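Local atomic coordinates of lipoprotein (Burkholderia cenocepacia, PDB entry 4QHQ), a protein that binds methionine and probably serves as the substrate-binding lipoprotein of an ABC transporter for that amino acid. Residues E13-V18 with A52-H57; K20-K23 with G27-V30. One frame throughout, in Å; residues are numbered along the deposited sequence.

Interaction 1: E13-V18 with A52-H57; sequences EVWQVV and ANSFQH. With MET (methionine), chain B.
Trp-15 on helix 10-26 reaches across to Ser-54 on strand 52-57, and these two residues make the whole direct contact. Its indole N-H is the donor: Trp-15 NE1 lies 2.9 Å from Ser-54 OG, with an N-H...O angle of 152°. The hydroxyl sits at the ring edge, only 9° out of the indole plane. Ser-54 presents it by setting OG anti to its own backbone N (chi1 -179°), and the backbone O of Ser-54 is in turn hydrogen-bonded to Thr-6 OG1.

Van der Waals packing adds to this polar link. Ser-54 CB lies along the same side of the indole, 3.1 Å from Trp-15 NE1 and close to CZ2, while Val-18 CB lies over one ring face, 3.6 Å above the plane. The ring of Tyr-220 of helix 211-220 meets the indole and also touches Ser-54.

Residues 55-57 serve the ligand. The methionine sulfur rides over one face of the His-57 imidazole, displaced toward its rim, with SD 3.4 Å from NE2 of His-57. The terminal methyl CE packs 3.7 Å from CA of Gln-56 and meets the Phe-55 ring obliquely. Asn-110 and the backbone N of Tyr-60 hold the imidazole by bonds to NE2 and ND1.

The chemistry divides along one segment: a buried indole N-H is satisfied by a serine hydroxyl, whereas over the next three residues, Phe-55 to His-57, the thioether meets an imidazole face and hydrocarbon, suited to its soft, weakly polar character.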
loop_
_atom_site.group_PDB
_atom_site.type_symbol
_atom_site.label_atom_id
_atom_site.label_comp_id
_atom_site.label_asym_id
_atom_site.label_seq_id
_atom_site.Cartn_x
_atom_site.Cartn_y
_atom_site.Cartn_z
ATOM N N GLU A 13 -8.082 -11.503 1.472
ATOM C CA GLU A 13 -8.534 -12.457 0.467
ATOM C C GLU A 13 -7.369 -13.323 -0.002
ATOM O O GLU A 13 -7.465 -14.546 0.005
ATOM C CB GLU A 13 -9.173 -11.746 -0.720
ATOM C CG GLU A 13 -10.432 -11.012 -0.323
ATOM C CD GLU A 13 -11.142 -10.380 -1.485
ATOM O OE1 GLU A 13 -12.208 -9.772 -1.255
ATOM O OE2 GLU A 13 -10.647 -10.489 -2.624
ATOM N N VAL A 14 -6.268 -12.694 -0.401
ATOM C CA VAL A 14 -5.084 -13.434 -0.831
ATOM C C VAL A 14 -4.622 -14.408 0.238
ATOM O O VAL A 14 -4.266 -15.566 -0.051
ATOM C CB VAL A 14 -3.916 -12.476 -1.176
ATOM C CG1 VAL A 14 -2.614 -13.261 -1.428
ATOM C CG2 VAL A 14 -4.286 -11.617 -2.377
ATOM N N TRP A 15 -4.664 -13.954 1.483
ATOM C CA TRP A 15 -4.187 -14.789 2.577
ATOM C C TRP A 15 -5.039 -16.021 2.866
ATOM O O TRP A 15 -4.530 -16.985 3.426
ATOM C CB TRP A 15 -3.896 -13.962 3.832
ATOM C CG TRP A 15 -2.515 -13.429 3.756
ATOM C CD1 TRP A 15 -2.110 -12.233 3.219
ATOM C CD2 TRP A 15 -1.328 -14.112 4.145
ATOM N NE1 TRP A 15 -0.742 -12.129 3.282
ATOM C CE2 TRP A 15 -0.237 -13.278 3.844
ATOM C CE3 TRP A 15 -1.079 -15.359 4.720
ATOM C CZ2 TRP A 15 1.081 -13.638 4.118
ATOM C CZ3 TRP A 15 0.231 -15.720 4.990
ATOM C CH2 TRP A 15 1.292 -14.864 4.689
ATOM N N GLN A 16 -6.304 -16.018 2.451
ATOM C CA GLN A 16 -7.098 -17.240 2.517
ATOM C C GLN A 16 -6.488 -18.305 1.605
ATOM O O GLN A 16 -6.443 -19.488 1.959
ATOM C CB GLN A 16 -8.567 -16.985 2.160
ATOM C CG GLN A 16 -9.236 -15.844 2.923
ATOM C CD GLN A 16 -9.044 -15.924 4.427
ATOM O OE1 GLN A 16 -9.362 -16.936 5.057
ATOM N NE2 GLN A 16 -8.526 -14.853 5.012
ATOM N N VAL A 17 -5.995 -17.884 0.443
ATOM C CA VAL A 17 -5.324 -18.813 -0.457
ATOM C C VAL A 17 -3.975 -19.243 0.125
ATOM O O VAL A 17 -3.634 -20.425 0.109
ATOM C CB VAL A 17 -5.131 -18.214 -1.864
ATOM C CG1 VAL A 17 -4.494 -19.239 -2.804
ATOM C CG2 VAL A 17 -6.470 -17.735 -2.420
ATOM N N VAL A 18 -3.210 -18.281 0.640
ATOM C CA VAL A 18 -1.898 -18.603 1.185
ATOM C C VAL A 18 -2.045 -19.582 2.354
ATOM O O VAL A 18 -1.249 -20.517 2.511
ATOM C CB VAL A 18 -1.154 -17.351 1.674
ATOM C CG1 VAL A 18 0.237 -17.736 2.158
ATOM C CG2 VAL A 18 -1.060 -16.299 0.567
ATOM N N ALA A 52 4.217 -12.674 11.764
ATOM C CA ALA A 52 4.567 -12.010 10.527
ATOM C C ALA A 52 3.441 -11.057 10.174
ATOM O O ALA A 52 2.332 -11.164 10.705
ATOM C CB ALA A 52 4.763 -13.025 9.406
ATOM N N ASN A 53 3.718 -10.123 9.280
ATOM C CA ASN A 53 2.632 -9.363 8.678
ATOM C C ASN A 53 2.841 -9.211 7.187
ATOM O O ASN A 53 3.928 -9.458 6.676
ATOM C CB ASN A 53 2.352 -8.033 9.408
ATOM C CG ASN A 53 3.491 -7.046 9.310
ATOM O OD1 ASN A 53 4.079 -6.864 8.243
ATOM N ND2 ASN A 53 3.774 -6.361 10.402
ATOM N N SER A 54 1.775 -8.830 6.493
ATOM C CA SER A 54 1.788 -8.777 5.035
ATOM C C SER A 54 0.810 -7.708 4.600
ATOM O O SER A 54 -0.355 -7.987 4.309
ATOM C CB SER A 54 1.390 -10.147 4.472
ATOM O OG SER A 54 1.397 -10.191 3.051
ATOM N N PHE A 55 1.285 -6.465 4.590
ATOM C CA PHE A 55 0.401 -5.340 4.313
ATOM C C PHE A 55 1.117 -4.106 3.773
ATOM O O PHE A 55 0.449 -3.158 3.410
ATOM C CB PHE A 55 -0.361 -4.933 5.567
ATOM C CG PHE A 55 0.459 -4.117 6.519
ATOM C CD1 PHE A 55 1.453 -4.717 7.288
ATOM C CD2 PHE A 55 0.252 -2.755 6.643
ATOM C CE1 PHE A 55 2.223 -3.967 8.158
ATOM C CE2 PHE A 55 1.020 -1.990 7.499
ATOM C CZ PHE A 55 1.999 -2.598 8.269
ATOM N N GLN A 56 2.446 -4.088 3.762
ATOM C CA GLN A 56 3.165 -2.838 3.520
ATOM C C GLN A 56 4.239 -2.947 2.461
ATOM O O GLN A 56 4.656 -4.035 2.085
ATOM C CB GLN A 56 3.821 -2.375 4.823
ATOM C CG GLN A 56 5.090 -3.145 5.180
ATOM C CD GLN A 56 5.437 -3.033 6.647
ATOM O OE1 GLN A 56 5.608 -1.934 7.177
ATOM N NE2 GLN A 56 5.542 -4.185 7.319
ATOM N N HIS A 57 4.687 -1.791 1.974
ATOM C CA HIS A 57 5.872 -1.728 1.118
ATOM C C HIS A 57 7.105 -1.305 1.934
ATOM O O HIS A 57 6.988 -0.945 3.107
ATOM C CB HIS A 57 5.622 -0.830 -0.106
ATOM C CG HIS A 57 5.003 0.498 0.213
ATOM N ND1 HIS A 57 5.620 1.430 1.019
ATOM C CD2 HIS A 57 3.842 1.056 -0.201
ATOM C CE1 HIS A 57 4.854 2.509 1.097
ATOM N NE2 HIS A 57 3.776 2.314 0.350
HETATM N N MET B . -0.978 -2.306 -0.140
HETATM C CA MET B . -0.605 -0.901 0.030
HETATM C C MET B . -0.033 -0.336 -1.251
HETATM O O MET B . 0.728 -1.027 -1.919
HETATM C CB MET B . 0.410 -0.779 1.172
HETATM C CG MET B . 0.843 0.668 1.475
HETATM S SD MET B . 2.083 0.751 2.786
HETATM C CE MET B . 1.133 0.221 4.213
HETATM O OXT MET B . -0.342 0.801 -1.647
#

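Interaction 2: K20-K23 with G27-V30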
loop_
_atom_site.group_PDB
_atom_site.type_symbol
_atom_site.label_atom_id
_atom_site.label_comp_id
_atom_site.label_asym_id
_atom_site.label_seq_id
_atom_site.Cartn_x
_atom_site.Cartn_y
_atom_site.Cartn_z
ATOM N N LYS A 20 -4.277 -21.857 2.749
ATOM C CA LYS A 20 -4.522 -23.182 2.194
ATOM C C LYS A 20 -3.238 -23.814 1.646
ATOM O O LYS A 20 -2.929 -24.966 1.952
ATOM C CB LYS A 20 -5.597 -23.112 1.108
ATOM N N VAL A 21 -2.485 -23.051 0.858
ATOM C CA VAL A 21 -1.220 -23.525 0.306
ATOM C C VAL A 21 -0.220 -23.872 1.414
ATOM O O VAL A 21 0.446 -24.909 1.364
ATOM C CB VAL A 21 -0.593 -22.471 -0.628
ATOM C CG1 VAL A 21 0.776 -22.924 -1.101
ATOM C CG2 VAL A 21 -1.505 -22.223 -1.819
ATOM N N ALA A 22 -0.118 -22.998 2.411
ATOM C CA ALA A 22 0.801 -23.228 3.527
ATOM C C ALA A 22 0.520 -24.562 4.216
ATOM O O ALA A 22 1.439 -25.304 4.556
ATOM C CB ALA A 22 0.726 -22.088 4.525
ATOM N N LYS A 23 -0.754 -24.884 4.395
ATOM C CA LYS A 23 -1.112 -26.153 5.011
ATOM C C LYS A 23 -0.787 -27.330 4.101
ATOM O O LYS A 23 -0.129 -28.281 4.517
ATOM C CB LYS A 23 -2.594 -26.171 5.379
ATOM C CG LYS A 23 -3.062 -27.497 5.960
ATOM C CD LYS A 23 -4.530 -27.426 6.344
ATOM C CE LYS A 23 -5.027 -28.763 6.862
ATOM N NZ LYS A 23 -5.103 -29.778 5.778
ATOM N N GLY A 27 2.913 -27.754 5.276
ATOM C CA GLY A 27 2.560 -28.273 6.590
ATOM C C GLY A 27 2.432 -27.229 7.693
ATOM O O GLY A 27 2.462 -27.568 8.879
ATOM N N LEU A 28 2.281 -25.962 7.308
ATOM C CA LEU A 28 2.166 -24.865 8.264
ATOM C C LEU A 28 0.723 -24.590 8.649
ATOM O O LEU A 28 -0.173 -24.645 7.804
ATOM C CB LEU A 28 2.742 -23.577 7.679
ATOM C CG LEU A 28 4.206 -23.567 7.250
ATOM C CD1 LEU A 28 4.584 -22.167 6.763
ATOM C CD2 LEU A 28 5.101 -24.027 8.392
ATOM N N ASN A 29 0.514 -24.265 9.921
ATOM C CA ASN A 29 -0.788 -23.834 10.419
ATOM C C ASN A 29 -0.824 -22.314 10.525
ATOM O O ASN A 29 -0.363 -21.741 11.510
ATOM C CB ASN A 29 -1.085 -24.490 11.779
ATOM C CG ASN A 29 -2.522 -24.278 12.235
ATOM O OD1 ASN A 29 -3.322 -23.655 11.532
ATOM N ND2 ASN A 29 -2.858 -24.797 13.410
ATOM N N VAL A 30 -1.371 -21.669 9.499
ATOM C CA VAL A 30 -1.396 -20.214 9.441
ATOM C C VAL A 30 -2.742 -19.667 9.893
ATOM O O VAL A 30 -3.795 -20.134 9.448
ATOM C CB VAL A 30 -1.111 -19.717 8.009
ATOM C CG1 VAL A 30 -1.378 -18.214 7.877
ATOM C CG2 VAL A 30 0.316 -20.050 7.600
#
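A positive phi at Gly-27 (63°) turns the chain out of helix 10-26 and folds residues 27-30 back against its last turns. Val-30 turns CG1 anti to its backbone N (chi1 170°), which puts the other branch, CG2, against Ala-22 CB at 3.7 Å.

Backbone hydrogen bonds at the helix end form the polar part of the contact. Leu-28 N donates to Ala-22 O over 3.0 Å at 158°, approaching from above the carbonyl plane, so a carbonyl six residues back is satisfied by the chain that has just left the helix. The bond from Gly-27 N to Lys-23 O, 3.2 Å long, is weak and bent. Two CA-H...O contacts run in opposite directions beside it: Gly-27 CA is 3.4 Å from Lys-23 O, and Lys-23 CA is 3.3 Å from Leu-28 O.

Apolar packing accompanies these bonds: Ala-22 CB rests against Leu-28 CB at 4.0 Å as well as against Val-30. Lys-23 contributes its backbone and CB, while the long side chain heads away from residues 27-30.

The turn joins helix 10-26 to strand 30-35, an outermost strand of the six-stranded sheet. Leu-28 and Val-30 also touch Ile-2 and Val-4 of the neighbouring parallel strand 2-7, while Lys-215, Leu-216 and Ala-219 of helix 211-220 pack against Leu-28, Val-30 and Ala-22 respectively.

After strand 2-7 the chain enters helix 10-26, which supplies one side of both contacts. Interaction 2 closes a short loop at the end of that helix, where the chain turns into strand 30-35 and completes a beta-alpha-beta crossover with strand 2-7. Interaction 1 closes much later, at strand 52-57 on the other flank of strand 2-7, so the smaller loop falls wholly within the larger. Their centres are 13 Å apart, and they touch through Trp-15 CZ3 and Val-30 CG1 at 4.1 Å. Together they fasten one helix to two strands flanking strand 2-7, in the lobe where residues 55-57 line the methionine pocket.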